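Local coordinates for protein endosialidase (Enterobacteria phage phi92, PDB 4HIZ) that probably cleaves the alpha-2,8 and alpha-2,9 linkages of sialic acid polymers as a trimeric phage endosialidase, at residues T397-A402 with G418-Q423; L408-T413 with V453-I458; P434-C439 with L484-G489. All blocks are in the same frame, centred on the assembly; numbering follows the deposited sequence.

All three contacts lie in the catalytic beta propeller and meet at one four-stranded antiparallel unit of strands 401-404, 407-413, 435-442 and 456-460. Contacts 1 and 2 have centres about 8 Å apart and share a strand pairing, with Pro400 O 3.0 Å from Phe411 N. Contact 3 is centred about 8 Å from contact 2 and joined to it by Gly412 O and Phe437 N, 2.8 Å apart; it reaches across to the next sheet. Trp420 of contact 1 packs on Phe437, CD2 to CD2 3.4 Å. None of the touching residues lines a bound glycan; a sodium ion lies about 10 Å from the Tyr486 side chain.

Contact 1: T397-A402 with G418-Q423; sequences TNLPFA and GEWEGQ
Thr397 and Trp420 mark the closest backbone approach, their CA atoms 9.0 Å apart. Residues 397-402 form an extended lead-in that becomes strand 401-404 of a beta-propeller sheet, whereas 418-423 belong to the long loop between strands 407-413 and 435-442. No hydrogen bond joins the two segments, and a wide backbone separation is bridged by one large side chain. Trp420 reaches inward, with CG anti to the backbone N (chi1 -176°), and presents the far end of its six-membered ring to the other segment. Thr397 CG2 comes within 3.7 Å of Trp420 CZ3, the two side chains meeting at a slant. Leu399 CD2 makes a looser apolar contact, 4.4 Å from Trp420 CH2. Tryptophan suits this place because it is long enough to span the gap and broad enough to touch other aromatic rings as well. A hydrogen bond from its backbone N to Glu414 OE1 helps to fix where the ring starts. Threonine is equally apt, because its two branches do different work. The methyl meets the indole, while the hydroxyl serves the backbone, accepting from Thr413 N and donating to the carbonyl of the next residue. In that second bond Thr397 OG1 stands 2.7 Å from Asn398 O. The bond is bent at the acceptor, with a C=O...donor angle of 136°, and the hydroxyl oxygen is tilted somewhat off the carbonyl plane.

Contact 2: L408-T413 with V453-I458; sequences LYIFGT and VQWFNI
The Phe411 ring receives Ile458 CD1 at its edge, near the ring plane, with CD1 3.7 Å from Phe411 CE2; the same ring stacks on Tyr486 of the next propeller sheet. The indole of Trp455 is met obliquely from segment 408-413, and one of its faces carries Val453 CG2, which sits 4.2 Å above the plane toward the rim. Further aromatic neighbours are Trp420, in an edge-to-face arrangement, and Phe390. The two segments are not paired directly: strand 435-442 runs between 407-413 and 456-460 in the antiparallel part of the sheet, so these side chains reach past the middle strand. Successive residues of a strand project to opposite sides, and Ile410 and Phe411 accordingly take part in two separate contacts. Ile410 CG2 lies 4.3 Å from Trp455 CH2, while the carbonyl oxygen Ile410 O is 3.8 Å from Trp455 CZ3. Phe411 meets Ile458 with the side chains at about a right angle. Ile458 places CG1 between its backbone N and carbonyl carbon (chi1 47°), which carries the terminal CD1 toward the phenylalanine. Long or branched side chains suit such positions, since they must extend beyond a strand that keeps the backbones apart, the nearest CA atoms being 9.0 Å from each other at Phe411 and Trp455. Ile410 O is already engaged by the middle strand, through a backbone hydrogen bond with Cys439, and makes no hydrogen bond with the indole carbon. With every touching residue buried and no hydrogen bond across the segments, the contact is apolar and rests on van der Waals packing and probably on the exclusion of water.

Contact 3: P434-C439 with L484-G489; sequences PRTFMC and LYYIFG
Thr436 OG1, which lies 3.5 Å from Phe488 CE2, is a buried hydroxyl gripped by two hydrogen-bond partners, Thr413 OG1 and Gln461 OE1. Thr413 OG1 bonds in turn to Tyr486 OH, forming a short polar chain between neighbouring sheets of the beta propeller. Across 434-439 and 484-489 themselves there is no hydrogen bond, so what holds the segments is mainly contact of a threonine with two rings. With chi1 at -77°, Thr436 sets CG2 anti to its N, and that methyl approaches the edge of the Tyr486 ring near its plane, 3.6 Å from CE2. The hydroxyl branch meets Phe488 obliquely. Threonine fits well, offering a methyl to one ring while its oxygen joins the polar chain. The two rings also support each other: Phe488 CD1 lies 3.3 Å above one face of Tyr486, offset toward the rim. Tyrosine combines that flat surface with a hydroxyl able to reach Thr413, and phenylalanine supplies an apolar neighbour alone. Strand 435-442 is flanked in its own sheet by 407-413 and 456-460; strand 483-490 lies between 473-480 and 516-523, and Met438, which touches Leu522 of strand 516-523, extends the junction between these two sheets.

Contact 1: T397-A402 with G418-Q423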
loop_
_atom_site.group_PDB
_atom_site.type_symbol
_atom_site.label_atom_id
_atom_site.label_comp_id
_atom_site.label_asym_id
_atom_site.label_seq_id
_atom_site.Cartn_x
_atom_site.Cartn_y
_atom_site.Cartn_z
ATOM N N THR A 397 -5.279 -33.909 -3.564
ATOM C CA THR A 397 -5.703 -32.692 -4.277
ATOM C C THR A 397 -7.120 -32.863 -4.808
ATOM O O THR A 397 -7.473 -33.932 -5.342
ATOM C CB THR A 397 -4.703 -32.317 -5.423
ATOM O OG1 THR A 397 -5.125 -31.100 -6.055
ATOM C CG2 THR A 397 -4.610 -33.387 -6.510
ATOM N N ASN A 398 -7.929 -31.807 -4.695
ATOM C CA ASN A 398 -9.124 -31.767 -5.534
ATOM C C ASN A 398 -8.687 -31.515 -6.978
ATOM O O ASN A 398 -7.565 -31.052 -7.226
ATOM C CB ASN A 398 -10.168 -30.737 -5.048
ATOM C CG ASN A 398 -9.685 -29.316 -5.176
ATOM O OD1 ASN A 398 -8.540 -29.055 -4.902
ATOM N ND2 ASN A 398 -10.539 -28.406 -5.563
ATOM N N LEU A 399 -9.572 -31.799 -7.928
ATOM C CA LEU A 399 -9.244 -31.712 -9.352
ATOM C C LEU A 399 -10.278 -30.851 -10.076
ATOM O O LEU A 399 -11.150 -31.362 -10.793
ATOM C CB LEU A 399 -9.196 -33.099 -10.003
ATOM C CG LEU A 399 -8.062 -34.035 -9.521
ATOM C CD1 LEU A 399 -8.122 -35.371 -10.298
ATOM C CD2 LEU A 399 -6.701 -33.395 -9.733
ATOM N N PRO A 400 -10.215 -29.541 -9.875
ATOM C CA PRO A 400 -11.189 -28.661 -10.546
ATOM C C PRO A 400 -10.915 -28.583 -12.037
ATOM O O PRO A 400 -9.797 -28.865 -12.538
ATOM C CB PRO A 400 -10.994 -27.305 -9.845
ATOM C CG PRO A 400 -9.496 -27.320 -9.533
ATOM C CD PRO A 400 -9.256 -28.782 -9.047
ATOM N N PHE A 401 -11.948 -28.215 -12.787
ATOM C CA PHE A 401 -11.836 -28.340 -14.228
ATOM C C PHE A 401 -12.876 -27.482 -14.913
ATOM O O PHE A 401 -13.855 -27.041 -14.283
ATOM C CB PHE A 401 -12.028 -29.809 -14.663
ATOM C CG PHE A 401 -13.406 -30.348 -14.372
ATOM C CD1 PHE A 401 -13.682 -30.917 -13.121
ATOM C CD2 PHE A 401 -14.422 -30.280 -15.337
ATOM C CE1 PHE A 401 -14.967 -31.424 -12.827
ATOM C CE2 PHE A 401 -15.710 -30.805 -15.037
ATOM C CZ PHE A 401 -15.971 -31.345 -13.791
ATOM N N ALA A 402 -12.657 -27.238 -16.201
ATOM C CA ALA A 402 -13.725 -26.709 -17.057
ATOM C C ALA A 402 -13.749 -27.475 -18.374
ATOM O O ALA A 402 -12.733 -28.067 -18.762
ATOM C CB ALA A 402 -13.439 -25.202 -17.358
ATOM N N GLY A 418 7.058 -33.963 -4.652
ATOM C CA GLY A 418 7.279 -35.392 -4.746
ATOM C C GLY A 418 6.142 -36.240 -4.169
ATOM O O GLY A 418 6.281 -37.466 -4.104
ATOM N N GLU A 419 5.046 -35.623 -3.739
ATOM C CA GLU A 419 3.914 -36.406 -3.214
ATOM C C GLU A 419 2.950 -36.848 -4.304
ATOM O O GLU A 419 2.067 -37.684 -4.057
ATOM C CB GLU A 419 3.139 -35.625 -2.143
ATOM C CG GLU A 419 3.968 -35.285 -0.940
ATOM C CD GLU A 419 3.179 -34.556 0.139
ATOM O OE1 GLU A 419 1.948 -34.358 -0.011
ATOM O OE2 GLU A 419 3.789 -34.196 1.164
ATOM N N TRP A 420 3.096 -36.302 -5.511
ATOM C CA TRP A 420 2.061 -36.552 -6.539
ATOM C C TRP A 420 1.944 -38.038 -6.920
ATOM O O TRP A 420 0.831 -38.617 -7.012
ATOM C CB TRP A 420 2.366 -35.758 -7.814
ATOM C CG TRP A 420 1.291 -35.886 -8.868
ATOM C CD1 TRP A 420 1.290 -36.762 -9.907
ATOM C CD2 TRP A 420 0.115 -35.061 -9.030
ATOM N NE1 TRP A 420 0.160 -36.577 -10.683
ATOM C CE2 TRP A 420 -0.561 -35.521 -10.177
ATOM C CE3 TRP A 420 -0.440 -34.009 -8.295
ATOM C CZ2 TRP A 420 -1.782 -34.964 -10.609
ATOM C CZ3 TRP A 420 -1.632 -33.435 -8.735
ATOM C CH2 TRP A 420 -2.293 -33.923 -9.875
ATOM N N GLU A 421 3.087 -38.647 -7.180
ATOM C CA GLU A 421 3.095 -40.018 -7.699
ATOM C C GLU A 421 2.534 -41.026 -6.705
ATOM O O GLU A 421 2.709 -40.907 -5.489
ATOM C CB GLU A 421 4.526 -40.429 -8.081
ATOM C CG GLU A 421 5.132 -39.645 -9.286
ATOM C CD GLU A 421 5.900 -38.377 -8.923
ATOM O OE1 GLU A 421 5.681 -37.800 -7.822
ATOM O OE2 GLU A 421 6.732 -37.980 -9.780
ATOM N N GLY A 422 1.860 -42.019 -7.254
ATOM C CA GLY A 422 1.249 -43.056 -6.432
ATOM C C GLY A 422 2.294 -43.752 -5.583
ATOM O O GLY A 422 3.403 -44.023 -6.056
ATOM N N GLN A 423 1.908 -44.015 -4.336
ATOM C CA GLN A 423 2.692 -44.697 -3.310
ATOM C C GLN A 423 3.743 -43.815 -2.633
ATOM O O GLN A 423 4.271 -44.200 -1.593
ATOM C CB GLN A 423 3.317 -46.026 -3.803
ATOM C CG GLN A 423 2.295 -47.081 -4.297
ATOM C CD GLN A 423 1.475 -47.717 -3.173
ATOM O OE1 GLN A 423 1.762 -47.516 -1.996
ATOM N NE2 GLN A 423 0.443 -48.491 -3.540
#

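Contact 2: L408-T413 with V453-I458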
loop_
_atom_site.group_PDB
_atom_site.type_symbol
_atom_site.label_atom_id
_atom_site.label_comp_id
_atom_site.label_asym_id
_atom_site.label_seq_id
_atom_site.Cartn_x
_atom_site.Cartn_y
_atom_site.Cartn_z
ATOM N N LEU A 408 -12.051 -31.655 -21.285
ATOM C CA LEU A 408 -11.978 -31.140 -19.926
ATOM C C LEU A 408 -10.535 -30.763 -19.672
ATOM O O LEU A 408 -9.623 -31.578 -19.901
ATOM C CB LEU A 408 -12.361 -32.233 -18.907
ATOM C CG LEU A 408 -13.805 -32.768 -19.021
ATOM C CD1 LEU A 408 -14.101 -33.658 -17.823
ATOM C CD2 LEU A 408 -14.805 -31.626 -19.072
ATOM N N TYR A 409 -10.326 -29.544 -19.187
ATOM C CA TYR A 409 -9.003 -29.102 -18.697
ATOM C C TYR A 409 -9.042 -29.265 -17.186
ATOM O O TYR A 409 -9.814 -28.568 -16.500
ATOM C CB TYR A 409 -8.756 -27.635 -19.043
ATOM C CG TYR A 409 -8.418 -27.356 -20.474
ATOM C CD1 TYR A 409 -9.396 -27.342 -21.452
ATOM C CD2 TYR A 409 -7.121 -27.035 -20.843
ATOM C CE1 TYR A 409 -9.071 -27.043 -22.759
ATOM C CE2 TYR A 409 -6.805 -26.742 -22.135
ATOM C CZ TYR A 409 -7.782 -26.740 -23.090
ATOM O OH TYR A 409 -7.469 -26.439 -24.399
ATOM N N ILE A 410 -8.239 -30.212 -16.675
ATOM C CA ILE A 410 -8.290 -30.635 -15.275
ATOM C C ILE A 410 -6.960 -30.312 -14.588
ATOM O O ILE A 410 -5.918 -30.645 -15.140
ATOM C CB ILE A 410 -8.555 -32.161 -15.174
ATOM C CG1 ILE A 410 -9.865 -32.489 -15.904
ATOM C CG2 ILE A 410 -8.628 -32.580 -13.703
ATOM C CD1 ILE A 410 -10.143 -33.998 -16.014
ATOM N N PHE A 411 -7.026 -29.704 -13.404
ATOM C CA PHE A 411 -5.839 -29.193 -12.705
ATOM C C PHE A 411 -5.742 -29.819 -11.324
ATOM O O PHE A 411 -6.751 -30.072 -10.666
ATOM C CB PHE A 411 -5.942 -27.667 -12.525
ATOM C CG PHE A 411 -5.895 -26.893 -13.814
ATOM C CD1 PHE A 411 -7.037 -26.800 -14.633
ATOM C CD2 PHE A 411 -4.726 -26.316 -14.239
ATOM C CE1 PHE A 411 -6.999 -26.092 -15.820
ATOM C CE2 PHE A 411 -4.678 -25.571 -15.445
ATOM C CZ PHE A 411 -5.803 -25.453 -16.234
ATOM N N GLY A 412 -4.520 -29.980 -10.838
ATOM C CA GLY A 412 -4.301 -30.384 -9.463
ATOM C C GLY A 412 -2.898 -29.950 -9.066
ATOM O O GLY A 412 -2.082 -29.596 -9.928
ATOM N N THR A 413 -2.660 -29.934 -7.770
ATOM C CA THR A 413 -1.345 -29.502 -7.247
ATOM C C THR A 413 -0.968 -30.416 -6.111
ATOM O O THR A 413 -1.786 -30.649 -5.224
ATOM C CB THR A 413 -1.455 -28.065 -6.710
ATOM O OG1 THR A 413 -1.915 -27.190 -7.754
ATOM C CG2 THR A 413 -0.109 -27.546 -6.173
ATOM N N VAL A 453 -3.097 -41.232 -19.563
ATOM C CA VAL A 453 -3.240 -39.809 -19.262
ATOM C C VAL A 453 -1.884 -39.107 -19.199
ATOM O O VAL A 453 -0.908 -39.643 -18.634
ATOM C CB VAL A 453 -4.075 -39.544 -17.970
ATOM C CG1 VAL A 453 -3.401 -40.129 -16.736
ATOM C CG2 VAL A 453 -4.336 -38.025 -17.797
ATOM N N GLN A 454 -1.830 -37.931 -19.822
ATOM C CA GLN A 454 -0.625 -37.120 -19.859
ATOM C C GLN A 454 -0.838 -35.912 -18.943
ATOM O O GLN A 454 -1.563 -34.970 -19.280
ATOM C CB GLN A 454 -0.332 -36.678 -21.290
ATOM C CG GLN A 454 0.938 -35.846 -21.362
ATOM C CD GLN A 454 1.403 -35.587 -22.771
ATOM O OE1 GLN A 454 0.618 -35.653 -23.714
ATOM N NE2 GLN A 454 2.696 -35.315 -22.926
ATOM N N TRP A 455 -0.222 -35.949 -17.768
ATOM C CA TRP A 455 -0.220 -34.781 -16.893
ATOM C C TRP A 455 0.967 -33.868 -17.199
ATOM O O TRP A 455 2.122 -34.326 -17.287
ATOM C CB TRP A 455 -0.090 -35.229 -15.442
ATOM C CG TRP A 455 -1.306 -35.933 -14.846
ATOM C CD1 TRP A 455 -1.438 -37.286 -14.554
ATOM C CD2 TRP A 455 -2.476 -35.298 -14.346
ATOM N NE1 TRP A 455 -2.650 -37.512 -13.943
ATOM C CE2 TRP A 455 -3.300 -36.312 -13.786
ATOM C CE3 TRP A 455 -2.909 -33.970 -14.308
ATOM C CZ2 TRP A 455 -4.526 -36.030 -13.190
ATOM C CZ3 TRP A 455 -4.116 -33.678 -13.721
ATOM C CH2 TRP A 455 -4.933 -34.707 -13.165
ATOM N N PHE A 456 0.672 -32.582 -17.386
ATOM C CA PHE A 456 1.697 -31.580 -17.643
ATOM C C PHE A 456 1.956 -30.765 -16.380
ATOM O O PHE A 456 1.041 -30.154 -15.843
ATOM C CB PHE A 456 1.195 -30.607 -18.723
ATOM C CG PHE A 456 0.957 -31.244 -20.075
ATOM C CD1 PHE A 456 1.985 -31.277 -21.025
ATOM C CD2 PHE A 456 -0.316 -31.712 -20.432
ATOM C CE1 PHE A 456 1.782 -31.834 -22.289
ATOM C CE2 PHE A 456 -0.534 -32.270 -21.693
ATOM C CZ PHE A 456 0.500 -32.317 -22.621
ATOM N N ASN A 457 3.207 -30.754 -15.921
ATOM C CA ASN A 457 3.642 -29.831 -14.863
ATOM C C ASN A 457 3.801 -28.452 -15.505
ATOM O O ASN A 457 4.717 -28.244 -16.331
ATOM C CB ASN A 457 4.974 -30.360 -14.291
ATOM C CG ASN A 457 5.565 -29.477 -13.192
ATOM O OD1 ASN A 457 4.883 -28.625 -12.546
ATOM N ND2 ASN A 457 6.849 -29.650 -12.990
ATOM N N ILE A 458 2.880 -27.541 -15.171
ATOM C CA ILE A 458 2.790 -26.229 -15.839
ATOM C C ILE A 458 3.351 -25.060 -15.006
ATOM O O ILE A 458 3.618 -23.975 -15.551
ATOM C CB ILE A 458 1.330 -25.912 -16.194
ATOM C CG1 ILE A 458 0.386 -26.182 -14.995
ATOM C CG2 ILE A 458 0.901 -26.811 -17.355
ATOM C CD1 ILE A 458 -0.981 -25.472 -15.152
#

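Contact 3: P434-C439 with L484-G489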
loop_
_atom_site.group_PDB
_atom_site.type_symbol
_atom_site.label_atom_id
_atom_site.label_comp_id
_atom_site.label_asym_id
_atom_site.label_seq_id
_atom_site.Cartn_x
_atom_site.Cartn_y
_atom_site.Cartn_z
ATOM N N PRO A 434 6.426 -27.781 -4.543
ATOM C CA PRO A 434 5.381 -28.647 -5.122
ATOM C C PRO A 434 5.004 -28.270 -6.547
ATOM O O PRO A 434 4.888 -27.073 -6.908
ATOM C CB PRO A 434 4.190 -28.458 -4.173
ATOM C CG PRO A 434 4.470 -27.070 -3.475
ATOM C CD PRO A 434 5.974 -27.050 -3.352
ATOM N N ARG A 435 4.786 -29.307 -7.352
ATOM C CA ARG A 435 4.365 -29.180 -8.756
ATOM C C ARG A 435 2.857 -29.046 -8.923
ATOM O O ARG A 435 2.086 -29.732 -8.232
ATOM C CB ARG A 435 4.791 -30.443 -9.522
ATOM C CG ARG A 435 6.343 -30.581 -9.643
ATOM C CD ARG A 435 6.732 -32.031 -9.996
ATOM N NE ARG A 435 6.340 -32.941 -8.911
ATOM C CZ ARG A 435 6.392 -34.267 -8.981
ATOM N NH1 ARG A 435 6.824 -34.891 -10.076
ATOM N NH2 ARG A 435 5.976 -34.972 -7.944
ATOM N N THR A 436 2.460 -28.167 -9.841
ATOM C CA THR A 436 1.074 -28.098 -10.304
ATOM C C THR A 436 0.963 -28.759 -11.664
ATOM O O THR A 436 1.817 -28.554 -12.534
ATOM C CB THR A 436 0.636 -26.627 -10.367
ATOM O OG1 THR A 436 0.360 -26.201 -9.030
ATOM C CG2 THR A 436 -0.661 -26.414 -11.251
ATOM N N PHE A 437 -0.130 -29.505 -11.880
ATOM C CA PHE A 437 -0.309 -30.254 -13.111
ATOM C C PHE A 437 -1.650 -29.973 -13.771
ATOM O O PHE A 437 -2.609 -29.604 -13.128
ATOM C CB PHE A 437 -0.314 -31.758 -12.814
ATOM C CG PHE A 437 0.992 -32.282 -12.271
ATOM C CD1 PHE A 437 1.989 -32.705 -13.148
ATOM C CD2 PHE A 437 1.196 -32.385 -10.880
ATOM C CE1 PHE A 437 3.202 -33.219 -12.665
ATOM C CE2 PHE A 437 2.434 -32.879 -10.375
ATOM C CZ PHE A 437 3.413 -33.318 -11.271
ATOM N N MET A 438 -1.688 -30.169 -15.072
ATOM C CA MET A 438 -2.909 -30.025 -15.851
ATOM C C MET A 438 -2.955 -31.209 -16.800
ATOM O O MET A 438 -1.942 -31.606 -17.369
ATOM C CB MET A 438 -2.867 -28.715 -16.649
ATOM C CG MET A 438 -4.152 -28.476 -17.483
ATOM S SD MET A 438 -3.945 -27.022 -18.554
ATOM C CE MET A 438 -2.901 -27.647 -19.890
ATOM N N CYS A 439 -4.148 -31.750 -17.031
ATOM C CA CYS A 439 -4.329 -32.673 -18.153
ATOM C C CYS A 439 -5.528 -32.219 -18.975
ATOM O O CYS A 439 -6.340 -31.378 -18.531
ATOM C CB CYS A 439 -4.472 -34.148 -17.701
ATOM S SG CYS A 439 -5.975 -34.539 -16.782
ATOM N N LEU A 484 -9.037 -19.197 -19.530
ATOM C CA LEU A 484 -9.433 -20.098 -18.442
ATOM C C LEU A 484 -8.522 -19.763 -17.234
ATOM O O LEU A 484 -7.359 -19.412 -17.423
ATOM C CB LEU A 484 -9.210 -21.534 -18.920
ATOM C CG LEU A 484 -9.379 -22.623 -17.839
ATOM C CD1 LEU A 484 -9.887 -23.945 -18.496
ATOM C CD2 LEU A 484 -8.080 -22.891 -17.061
ATOM N N TYR A 485 -9.056 -19.845 -16.018
ATOM C CA TYR A 485 -8.314 -19.510 -14.798
ATOM C C TYR A 485 -8.336 -20.702 -13.844
ATOM O O TYR A 485 -9.411 -21.177 -13.461
ATOM C CB TYR A 485 -8.953 -18.323 -14.077
ATOM C CG TYR A 485 -9.050 -17.111 -14.989
ATOM C CD1 TYR A 485 -10.140 -16.962 -15.863
ATOM C CD2 TYR A 485 -8.067 -16.117 -14.991
ATOM C CE1 TYR A 485 -10.248 -15.886 -16.735
ATOM C CE2 TYR A 485 -8.179 -15.038 -15.841
ATOM C CZ TYR A 485 -9.249 -14.925 -16.695
ATOM O OH TYR A 485 -9.335 -13.832 -17.566
ATOM N N TYR A 486 -7.146 -21.171 -13.470
ATOM C CA TYR A 486 -7.037 -22.091 -12.331
ATOM C C TYR A 486 -6.550 -21.236 -11.182
ATOM O O TYR A 486 -5.429 -20.700 -11.237
ATOM C CB TYR A 486 -6.054 -23.219 -12.648
ATOM C CG TYR A 486 -5.650 -24.116 -11.458
ATOM C CD1 TYR A 486 -6.600 -24.638 -10.595
ATOM C CD2 TYR A 486 -4.305 -24.430 -11.210
ATOM C CE1 TYR A 486 -6.267 -25.479 -9.562
ATOM C CE2 TYR A 486 -3.932 -25.269 -10.164
ATOM C CZ TYR A 486 -4.929 -25.786 -9.337
ATOM O OH TYR A 486 -4.578 -26.611 -8.293
ATOM N N ILE A 487 -7.370 -21.092 -10.151
ATOM C CA ILE A 487 -7.077 -20.131 -9.090
ATOM C C ILE A 487 -6.928 -20.964 -7.833
ATOM O O ILE A 487 -7.837 -21.728 -7.452
ATOM C CB ILE A 487 -8.207 -19.088 -8.940
ATOM C CG1 ILE A 487 -8.475 -18.456 -10.315
ATOM C CG2 ILE A 487 -7.835 -18.000 -7.881
ATOM C CD1 ILE A 487 -9.487 -17.292 -10.273
ATOM N N PHE A 488 -5.783 -20.832 -7.180
ATOM C CA PHE A 488 -5.380 -21.875 -6.229
ATOM C C PHE A 488 -4.311 -21.362 -5.279
ATOM O O PHE A 488 -3.834 -20.237 -5.428
ATOM C CB PHE A 488 -4.869 -23.116 -6.974
ATOM C CG PHE A 488 -3.567 -22.898 -7.718
ATOM C CD1 PHE A 488 -3.529 -22.114 -8.863
ATOM C CD2 PHE A 488 -2.383 -23.471 -7.260
ATOM C CE1 PHE A 488 -2.342 -21.895 -9.568
ATOM C CE2 PHE A 488 -1.190 -23.271 -7.945
ATOM C CZ PHE A 488 -1.168 -22.482 -9.114
ATOM N N GLY A 489 -3.915 -22.206 -4.313
ATOM C CA GLY A 489 -2.980 -21.755 -3.273
ATOM C C GLY A 489 -1.519 -22.078 -3.506
ATOM O O GLY A 489 -1.168 -23.047 -4.180
#